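Local coordinates for peptidase M16 inactive domain family protein (Pseudomonas fluorescens, PDB 3GWB) that is a member of the M16 family of zinc metallopeptidases and their inactive homologues, and may have hydrolase activity, at residues L38-A43 with K113-V118. Sequence-based numbering, arbitrary orientation.
Sequences LRLIFA and KLFAEV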
loop_
_atom_site.group_PDB
_atom_site.type_symbol
_atom_site.label_atom_id
_atom_site.label_comp_id
_atom_site.label_asym_id
_atom_site.label_seq_id
_atom_site.Cartn_x
_atom_site.Cartn_y
_atom_site.Cartn_z
ATOM N N LEU A 38 6.859 -19.819 -0.014
ATOM C CA LEU A 38 6.102 -20.736 0.828
ATOM C C LEU A 38 4.844 -19.978 1.232
ATOM O O LEU A 38 4.920 -18.854 1.731
ATOM C CB LEU A 38 6.908 -21.120 2.073
ATOM C CG LEU A 38 6.195 -21.894 3.187
ATOM C CD1 LEU A 38 5.674 -23.218 2.651
ATOM C CD2 LEU A 38 7.168 -22.132 4.345
ATOM N N ARG A 39 3.687 -20.586 1.016
ATOM C CA ARG A 39 2.433 -19.938 1.355
ATOM C C ARG A 39 1.555 -20.915 2.123
ATOM O O ARG A 39 1.400 -22.071 1.728
ATOM C CB ARG A 39 1.739 -19.474 0.070
ATOM C CG ARG A 39 0.511 -18.587 0.254
ATOM C CD ARG A 39 -0.021 -18.172 -1.116
ATOM N NE ARG A 39 -1.244 -17.369 -1.059
ATOM C CZ ARG A 39 -1.288 -16.080 -0.738
ATOM N NH1 ARG A 39 -0.172 -15.426 -0.437
ATOM N NH2 ARG A 39 -2.452 -15.440 -0.729
ATOM N N LEU A 40 1.015 -20.447 3.241
ATOM C CA LEU A 40 0.141 -21.257 4.085
ATOM C C LEU A 40 -1.245 -20.643 4.044
ATOM O O LEU A 40 -1.429 -19.462 4.336
ATOM C CB LEU A 40 0.651 -21.283 5.529
ATOM C CG LEU A 40 1.750 -22.278 5.927
ATOM C CD1 LEU A 40 2.881 -22.282 4.910
ATOM C CD2 LEU A 40 2.264 -21.912 7.315
ATOM N N ILE A 41 -2.225 -21.449 3.661
ATOM C CA ILE A 41 -3.592 -20.976 3.590
ATOM C C ILE A 41 -4.405 -21.729 4.631
ATOM O O ILE A 41 -4.529 -22.948 4.548
ATOM C CB ILE A 41 -4.214 -21.231 2.188
ATOM C CG1 ILE A 41 -3.393 -20.539 1.093
ATOM C CG2 ILE A 41 -5.617 -20.671 2.151
ATOM C CD1 ILE A 41 -2.007 -21.126 0.879
ATOM N N PHE A 42 -4.936 -21.007 5.614
ATOM C CA PHE A 42 -5.743 -21.605 6.676
ATOM C C PHE A 42 -7.204 -21.237 6.479
ATOM O O PHE A 42 -7.511 -20.155 5.984
ATOM C CB PHE A 42 -5.339 -21.066 8.063
ATOM C CG PHE A 42 -3.906 -21.319 8.438
ATOM C CD1 PHE A 42 -3.575 -22.375 9.262
ATOM C CD2 PHE A 42 -2.891 -20.476 7.979
ATOM C CE1 PHE A 42 -2.259 -22.598 9.635
ATOM C CE2 PHE A 42 -1.564 -20.694 8.348
ATOM C CZ PHE A 42 -1.249 -21.756 9.177
ATOM N N ALA A 43 -8.101 -22.139 6.861
ATOM C CA ALA A 43 -9.530 -21.848 6.810
ATOM C C ALA A 43 -9.753 -21.089 8.121
ATOM O O ALA A 43 -10.407 -21.588 9.049
ATOM C CB ALA A 43 -10.335 -23.136 6.797
ATOM N N LYS A 113 12.851 -21.648 10.412
ATOM C CA LYS A 113 12.682 -21.907 11.838
ATOM C C LYS A 113 11.947 -20.737 12.471
ATOM O O LYS A 113 11.077 -20.928 13.323
ATOM C CB LYS A 113 14.032 -22.085 12.529
ATOM C CG LYS A 113 14.725 -23.386 12.194
ATOM C CD LYS A 113 15.995 -23.566 13.022
ATOM C CE LYS A 113 15.684 -23.648 14.510
ATOM N NZ LYS A 113 16.915 -23.898 15.326
ATOM N N LEU A 114 12.294 -19.524 12.052
ATOM C CA LEU A 114 11.642 -18.333 12.581
ATOM C C LEU A 114 10.193 -18.282 12.099
ATOM O O LEU A 114 9.281 -17.967 12.866
ATOM C CB LEU A 114 12.390 -17.070 12.130
ATOM C CG LEU A 114 11.767 -15.713 12.485
ATOM C CD1 LEU A 114 11.520 -15.620 13.993
ATOM C CD2 LEU A 114 12.699 -14.598 12.017
ATOM N N PHE A 115 9.988 -18.597 10.824
ATOM C CA PHE A 115 8.652 -18.600 10.234
ATOM C C PHE A 115 7.733 -19.602 10.942
ATOM O O PHE A 115 6.589 -19.288 11.258
ATOM C CB PHE A 115 8.736 -18.952 8.748
ATOM C CG PHE A 115 7.405 -18.943 8.042
ATOM C CD1 PHE A 115 6.762 -17.745 7.757
ATOM C CD2 PHE A 115 6.787 -20.138 7.683
ATOM C CE1 PHE A 115 5.526 -17.730 7.108
ATOM C CE2 PHE A 115 5.547 -20.136 7.033
ATOM C CZ PHE A 115 4.913 -18.933 6.753
ATOM N N ALA A 116 8.239 -20.811 11.176
ATOM C CA ALA A 116 7.449 -21.839 11.847
ATOM C C ALA A 116 7.046 -21.361 13.242
ATOM O O ALA A 116 5.905 -21.547 13.671
ATOM C CB ALA A 116 8.253 -23.139 11.949
ATOM N N GLU A 117 7.990 -20.747 13.949
ATOM C CA GLU A 117 7.735 -20.239 15.288
ATOM C C GLU A 117 6.663 -19.148 15.254
ATOM O O GLU A 117 5.741 -19.149 16.063
ATOM C CB GLU A 117 9.027 -19.678 15.890
ATOM C CG GLU A 117 8.893 -19.205 17.332
ATOM C CD GLU A 117 9.244 -20.277 18.353
ATOM O OE1 GLU A 117 10.405 -20.745 18.356
ATOM O OE2 GLU A 117 8.366 -20.647 19.161
ATOM N N VAL A 118 6.789 -18.221 14.314
ATOM C CA VAL A 118 5.830 -17.123 14.185
ATOM C C VAL A 118 4.394 -17.608 13.932
ATOM O O VAL A 118 3.448 -17.186 14.608
ATOM C CB VAL A 118 6.262 -16.146 13.048
ATOM C CG1 VAL A 118 5.101 -15.246 12.636
ATOM C CG2 VAL A 118 7.431 -15.283 13.527
#
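Leu-38 and Leu-40 of strand 35-42 each bring a methyl to the same ring carbon of Phe-115, on helix 105-120. CD2 of Leu-38 lies 3.7 Å from Phe-115 CE2 and also touches Phe-115 CD2, the ring carbon beside CE2. From Leu-40, CD2 approaches Phe-115 CE2 to 3.7 Å and also reaches CZ, while its other methyl, CD1, stands 4.0 Å from Phe-115 CE2. Both leucines meet the ring obliquely, and the contact is wholly apolar, with no hydrogen bond across it. The Phe-115 side chain extends from the helix with CG anti to the backbone N (chi1 -178°), which carries the ring across to the strand, where the CA of Leu-38 is still 10.0 Å from the CA of Phe-115. This is helix-on-sheet packing in an alpha/beta domain of the M16 fold: alternation along the strand turns Leu-38 and Leu-40 to the helix and Arg-39 to the other face, where helix 365-377 lies. With the ring cut back to an alanine here, the methyls of both leucines would probably lose their aromatic partner and a gap open between helix and sheet. Farther out, Phe-79 of helix 72-80 also touches Phe-115, and Val-217 of helix 207-220 packs on both leucines. Backbone hydrogen bonds to Leu-99 and Ala-97 tie Leu-38 and Leu-40, respectively, to the antiparallel strand 95-102.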